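Local structure of StAR-related lipid transfer protein 13 (Homo sapiens, 2PSO) at residues L190-L198 / F210-I221. The protein is a GTPase-activating protein for RhoA and perhaps Cdc42, present here as its START domain, a lipid-binding module of helix-grip fold. Numbering follows the deposited sequence.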
ATOM      1  N   LEU A 190     -11.840   3.765   2.001  1.00 18.38           N
ATOM      2  CA  LEU A 190     -10.584   3.118   2.338  1.00 18.13           C
ATOM      3  C   LEU A 190      -9.406   3.846   1.714  1.00 18.51           C
ATOM      4  O   LEU A 190      -9.394   4.076   0.515  1.00 24.26           O
ATOM      5  CB  LEU A 190     -10.602   1.683   1.828  1.00 18.96           C
ATOM      6  CG  LEU A 190      -9.290   0.876   1.884  1.00 17.28           C
ATOM      7  CD1 LEU A 190      -8.753   0.799   3.249  1.00 13.32           C
ATOM      8  CD2 LEU A 190      -9.545  -0.515   1.361  1.00 16.77           C
ATOM      9  N   THR A 191      -8.405   4.201   2.500  1.00 17.07           N
ATOM     10  CA  THR A 191      -7.240   4.876   1.938  1.00 14.52           C
ATOM     11  C   THR A 191      -5.951   4.200   2.363  1.00 17.00           C
ATOM     12  O   THR A 191      -5.656   4.097   3.557  1.00 19.81           O
ATOM     13  CB  THR A 191      -7.188   6.340   2.360  1.00 15.67           C
ATOM     14  OG1 THR A 191      -8.270   7.049   1.750  1.00 18.19           O
ATOM     15  CG2 THR A 191      -5.878   6.985   1.948  1.00 16.07           C
ATOM     16  N   HIS A 192      -5.182   3.727   1.390  1.00 16.92           N
ATOM     17  CA  HIS A 192      -3.858   3.204   1.669  1.00 18.08           C
ATOM     18  C   HIS A 192      -2.698   4.144   1.242  1.00 22.78           C
ATOM     19  O   HIS A 192      -2.402   4.288   0.046  1.00 25.74           O
ATOM     20  CB  HIS A 192      -3.700   1.857   1.001  1.00 12.75           C
ATOM     21  CG  HIS A 192      -2.476   1.128   1.428  1.00 11.51           C
ATOM     22  ND1 HIS A 192      -1.860   0.178   0.638  1.00 11.94           N
ATOM     23  CD2 HIS A 192      -1.745   1.206   2.565  1.00 12.34           C
ATOM     24  CE1 HIS A 192      -0.795  -0.295   1.268  1.00 10.96           C
ATOM     25  NE2 HIS A 192      -0.709   0.307   2.444  1.00 14.48           N
ATOM     26  N   ILE A 193      -2.044   4.772   2.216  1.00 23.03           N
ATOM     27  CA  ILE A 193      -0.803   5.482   1.953  1.00 24.66           C
ATOM     28  C   ILE A 193       0.431   4.629   2.212  1.00 24.72           C
ATOM     29  O   ILE A 193       0.754   4.364   3.361  1.00 27.64           O
ATOM     30  CB  ILE A 193      -0.648   6.708   2.856  1.00 26.49           C
ATOM     31  CG1 ILE A 193      -1.808   7.676   2.646  1.00 26.32           C
ATOM     32  CG2 ILE A 193       0.706   7.404   2.580  1.00 26.63           C
ATOM     33  CD1 ILE A 193      -2.023   8.595   3.816  1.00 26.57           C
ATOM     34  N   CYS A 194       1.156   4.240   1.173  1.00 24.35           N
ATOM     35  CA  CYS A 194       2.387   3.512   1.415  1.00 25.59           C
ATOM     36  C   CYS A 194       3.600   3.854   0.524  1.00 28.84           C
ATOM     37  O   CYS A 194       3.517   4.628  -0.424  1.00 25.99           O
ATOM     38  CB  CYS A 194       2.120   2.040   1.304  1.00 25.53           C
ATOM     39  SG  CYS A 194       2.031   1.582  -0.402  1.00 27.74           S
ATOM     40  N   ARG A 195       4.720   3.220   0.857  1.00 32.22           N
ATOM     41  CA  ARG A 195       6.026   3.503   0.309  1.00 31.84           C
ATOM     42  C   ARG A 195       6.845   2.254   0.562  1.00 33.81           C
ATOM     43  O   ARG A 195       7.350   2.038   1.660  1.00 34.13           O
ATOM     44  CB  ARG A 195       6.664   4.673   1.063  1.00 32.64           C
ATOM     45  CG  ARG A 195       7.988   5.184   0.461  1.00 33.66           C
ATOM     46  CD  ARG A 195       8.636   6.329   1.272  1.00 31.91           C
ATOM     47  NE  ARG A 195       9.597   7.067   0.456  1.00 33.38           N
ATOM     48  CZ  ARG A 195      10.474   7.981   0.880  1.00 33.75           C
ATOM     49  NH1 ARG A 195      10.567   8.322   2.158  1.00 32.00           N
ATOM     50  NH2 ARG A 195      11.262   8.573  -0.007  1.00 34.07           N
ATOM     51  N   ILE A 196       6.956   1.412  -0.449  1.00 36.17           N
ATOM     52  CA  ILE A 196       7.676   0.166  -0.300  1.00 39.62           C
ATOM     53  C   ILE A 196       8.923   0.187  -1.179  1.00 45.76           C
ATOM     54  O   ILE A 196       8.927   0.800  -2.249  1.00 48.50           O
ATOM     55  CB  ILE A 196       6.785  -1.017  -0.684  1.00 38.34           C
ATOM     56  CG1 ILE A 196       5.396  -0.829  -0.063  1.00 39.87           C
ATOM     57  CG2 ILE A 196       7.393  -2.327  -0.231  1.00 37.84           C
ATOM     58  CD1 ILE A 196       4.439  -1.978  -0.306  1.00 40.15           C
ATOM     59  N   ASP A 197       9.983  -0.463  -0.708  1.00 47.94           N
ATOM     60  CA  ASP A 197      11.195  -0.654  -1.467  1.00 48.87           C
ATOM     61  C   ASP A 197      11.325  -2.146  -1.767  1.00 51.41           C
ATOM     62  O   ASP A 197      11.961  -2.880  -1.010  1.00 51.40           O
ATOM     63  CB  ASP A 197      12.381  -0.161  -0.631  1.00 52.10           C
ATOM     64  CG  ASP A 197      13.731  -0.294  -1.345  1.00 54.03           C
ATOM     65  OD1 ASP A 197      13.827  -1.007  -2.365  1.00 54.17           O
ATOM     66  OD2 ASP A 197      14.717   0.311  -0.861  1.00 55.92           O
ATOM     67  N   LEU A 198      10.707  -2.607  -2.857  1.00 54.98           N
ATOM     68  CA  LEU A 198      10.986  -3.948  -3.364  1.00 57.86           C
ATOM     69  C   LEU A 198      12.408  -3.818  -3.830  1.00 62.83           C
ATOM     70  O   LEU A 198      12.765  -2.798  -4.421  1.00 65.92           O
ATOM     71  CB  LEU A 198      10.112  -4.318  -4.558  1.00 57.75           C
ATOM     72  CG  LEU A 198       8.602  -4.052  -4.658  1.00 60.23           C
ATOM     73  CD1 LEU A 198       7.833  -4.409  -3.371  1.00 60.43           C
ATOM     74  CD2 LEU A 198       8.312  -2.611  -5.094  1.00 60.76           C
ATOM     75  N   PHE A 210       4.089   1.519 -10.132  1.00 50.32           N
ATOM     76  CA  PHE A 210       3.838   1.056  -8.778  1.00 42.19           C
ATOM     77  C   PHE A 210       2.517   1.591  -8.238  1.00 36.68           C
ATOM     78  O   PHE A 210       1.781   0.883  -7.564  1.00 33.14           O
ATOM     79  CB  PHE A 210       4.992   1.455  -7.859  1.00 41.87           C
ATOM     80  CG  PHE A 210       4.837   0.959  -6.448  1.00 43.10           C
ATOM     81  CD1 PHE A 210       4.753   1.852  -5.390  1.00 42.99           C
ATOM     82  CD2 PHE A 210       4.762  -0.398  -6.179  1.00 42.38           C
ATOM     83  CE1 PHE A 210       4.599   1.403  -4.088  1.00 43.07           C
ATOM     84  CE2 PHE A 210       4.607  -0.853  -4.877  1.00 43.51           C
ATOM     85  CZ  PHE A 210       4.526   0.052  -3.830  1.00 42.50           C
ATOM     86  N   GLY A 211       2.211   2.841  -8.559  1.00 35.11           N
ATOM     87  CA  GLY A 211       0.955   3.474  -8.137  1.00 31.32           C
ATOM     88  C   GLY A 211      -0.245   2.668  -8.574  1.00 28.83           C
ATOM     89  O   GLY A 211      -1.198   2.486  -7.827  1.00 28.31           O
ATOM     90  N   HIS A 212      -0.171   2.157  -9.790  1.00 29.25           N
ATOM     91  CA  HIS A 212      -1.240   1.383 -10.359  1.00 31.11           C
ATOM     92  C   HIS A 212      -1.444   0.084  -9.603  1.00 31.65           C
ATOM     93  O   HIS A 212      -2.578  -0.337  -9.395  1.00 34.30           O
ATOM     94  CB  HIS A 212      -0.997   1.186 -11.857  1.00 33.42           C
ATOM     95  CG  HIS A 212      -1.120   2.462 -12.620  1.00 38.54           C
ATOM     96  ND1 HIS A 212      -0.027   3.168 -13.076  1.00 40.75           N
ATOM     97  CD2 HIS A 212      -2.205   3.221 -12.910  1.00 41.13           C
ATOM     98  CE1 HIS A 212      -0.436   4.281 -13.657  1.00 42.31           C
ATOM     99  NE2 HIS A 212      -1.754   4.338 -13.568  1.00 42.29           N
ATOM    100  N   LEU A 213      -0.348  -0.516  -9.158  1.00 29.39           N
ATOM    101  CA  LEU A 213      -0.417  -1.694  -8.346  1.00 30.75           C
ATOM    102  C   LEU A 213      -1.143  -1.388  -7.012  1.00 36.01           C
ATOM    103  O   LEU A 213      -2.024  -2.159  -6.578  1.00 39.20           O
ATOM    104  CB  LEU A 213       0.987  -2.246  -8.113  1.00 30.05           C
ATOM    105  CG  LEU A 213       1.730  -2.900  -9.281  1.00 29.46           C
ATOM    106  CD1 LEU A 213       2.848  -3.792  -8.762  1.00 30.07           C
ATOM    107  CD2 LEU A 213       0.793  -3.724 -10.126  1.00 30.61           C
ATOM    108  N   CYS A 214      -0.804  -0.262  -6.385  1.00 34.11           N
ATOM    109  CA  CYS A 214      -1.547   0.205  -5.213  1.00 34.63           C
ATOM    110  C   CYS A 214      -3.050   0.409  -5.471  1.00 34.82           C
ATOM    111  O   CYS A 214      -3.875   0.028  -4.639  1.00 36.42           O
ATOM    112  CB  CYS A 214      -0.968   1.513  -4.668  1.00 32.48           C
ATOM    113  SG  CYS A 214       0.731   1.377  -4.140  1.00 33.21           S
ATOM    114  N   ALA A 215      -3.416   1.021  -6.591  1.00 30.07           N
ATOM    115  CA  ALA A 215      -4.817   1.372  -6.782  1.00 31.02           C
ATOM    116  C   ALA A 215      -5.621   0.089  -7.009  1.00 34.94           C
ATOM    117  O   ALA A 215      -6.833   0.023  -6.746  1.00 30.31           O
ATOM    118  CB  ALA A 215      -4.989   2.334  -7.948  1.00 27.38           C
ATOM    119  N   ALA A 216      -4.925  -0.938  -7.486  1.00 35.95           N
ATOM    120  CA  ALA A 216      -5.578  -2.190  -7.804  1.00 36.06           C
ATOM    121  C   ALA A 216      -5.704  -3.059  -6.557  1.00 36.29           C
ATOM    122  O   ALA A 216      -6.532  -3.969  -6.513  1.00 37.79           O
ATOM    123  CB  ALA A 216      -4.836  -2.924  -8.925  1.00 31.85           C
ATOM    124  N   GLU A 217      -4.882  -2.787  -5.549  1.00 35.61           N
ATOM    125  CA  GLU A 217      -4.954  -3.562  -4.307  1.00 36.34           C
ATOM    126  C   GLU A 217      -6.215  -3.120  -3.606  1.00 33.20           C
ATOM    127  O   GLU A 217      -7.045  -3.918  -3.138  1.00 33.04           O
ATOM    128  CB  GLU A 217      -3.744  -3.303  -3.408  1.00 35.78           C
ATOM    129  CG  GLU A 217      -3.704  -4.208  -2.205  1.00 39.93           C
ATOM    130  CD  GLU A 217      -2.746  -3.730  -1.117  1.00 43.85           C
ATOM    131  OE1 GLU A 217      -1.715  -4.418  -0.875  1.00 44.48           O
ATOM    132  OE2 GLU A 217      -3.027  -2.673  -0.500  1.00 42.73           O
ATOM    133  N   VAL A 218      -6.366  -1.812  -3.612  1.00 30.08           N
ATOM    134  CA  VAL A 218      -7.453  -1.161  -2.957  1.00 26.49           C
ATOM    135  C   VAL A 218      -8.768  -1.371  -3.712  1.00 25.68           C
ATOM    136  O   VAL A 218      -9.839  -1.230  -3.150  1.00 27.66           O
ATOM    137  CB  VAL A 218      -7.086   0.300  -2.758  1.00 23.90           C
ATOM    138  CG1 VAL A 218      -7.790   1.192  -3.731  1.00 15.70           C
ATOM    139  CG2 VAL A 218      -7.335   0.695  -1.325  1.00 24.75           C
ATOM    140  N   ALA A 219      -8.685  -1.768  -4.974  1.00 28.60           N
ATOM    141  CA  ALA A 219      -9.884  -2.032  -5.776  1.00 26.71           C
ATOM    142  C   ALA A 219     -10.331  -3.458  -5.530  1.00 26.37           C
ATOM    143  O   ALA A 219     -11.526  -3.751  -5.532  1.00 25.52           O
ATOM    144  CB  ALA A 219      -9.598  -1.828  -7.234  1.00 25.77           C
ATOM    145  N   ARG A 220      -9.357  -4.343  -5.332  1.00 24.35           N
ATOM    146  CA  ARG A 220      -9.643  -5.724  -5.042  1.00 22.51           C
ATOM    147  C   ARG A 220     -10.282  -5.844  -3.669  1.00 26.40           C
ATOM    148  O   ARG A 220     -11.259  -6.585  -3.492  1.00 26.81           O
ATOM    149  CB  ARG A 220      -8.382  -6.544  -5.106  1.00 19.76           C
ATOM    150  CG  ARG A 220      -7.973  -6.807  -6.501  1.00 22.67           C
ATOM    151  CD  ARG A 220      -6.871  -7.799  -6.548  1.00 27.14           C
ATOM    152  NE  ARG A 220      -5.857  -7.489  -5.557  1.00 33.05           N
ATOM    153  CZ  ARG A 220      -4.589  -7.287  -5.855  1.00 34.41           C
ATOM    154  NH1 ARG A 220      -4.207  -7.380  -7.112  1.00 37.71           N
ATOM    155  NH2 ARG A 220      -3.711  -7.016  -4.902  1.00 37.76           N
ATOM    156  N   ILE A 221      -9.766  -5.092  -2.702  1.00 26.85           N
ATOM    157  CA  ILE A 221     -10.386  -5.104  -1.394  1.00 24.92           C
ATOM    158  C   ILE A 221     -11.837  -4.715  -1.540  1.00 31.55           C
ATOM    159  O   ILE A 221     -12.718  -5.349  -0.947  1.00 36.24           O
ATOM    160  CB  ILE A 221      -9.730  -4.142  -0.451  1.00 21.73           C
ATOM    161  CG1 ILE A 221      -8.336  -4.676  -0.072  1.00 20.93           C
ATOM    162  CG2 ILE A 221     -10.641  -3.946   0.764  1.00 18.57           C
ATOM    163  CD1 ILE A 221      -7.461  -3.686   0.614  1.00 16.18           C
TER
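A chi1 of -177° swings the F210 ring away from its own backbone N and toward the strand, while C194, whose SG lies between its backbone N and carbonyl carbon, lifts its sulfur to meet C214. The two SG atoms, C194 and C214, lie 4.0 Å apart, in apolar contact and too distant for a disulfide. Within the helix, C214 SG also sits over one face of the F210 ring, toward its rim. I196 crosses that ring at about a right angle, its CG1 4.0 Å from F210 CZ at the ring edge. L198 CD2, on a poorly ordered residue, approaches F210 CE2 obliquely, and W77 of strand 76-83 packs its ring at a steep angle to that of F210. At the other end, L190 CD2 reaches both V218 CG2 and I221 CG2, each at 3.7 Å; L190 slides past V218 but crosses I221. Between these apolar groups, the H192 ring and the E217 carboxylate lie with planes only 19° apart, ND1 of H192 3.3 Å from OE2 of E217. The Y178 ring stacks on H192. The helix runs roughly antiparallel to the strand, at 149° and with axes 9.3 Å apart, lying along the curved sheet as the C-terminal helix of the START helix-grip fold, which in related START domains helps cover the lipid-binding cavity. Chemically, apolar contacts join the segments at both ends, while the buried imidazole and the less enclosed carboxylate each have one clear hydrogen bond to strand 169-182, H192 NE2 with S176 OG and E217 OE2 with Y178 OH.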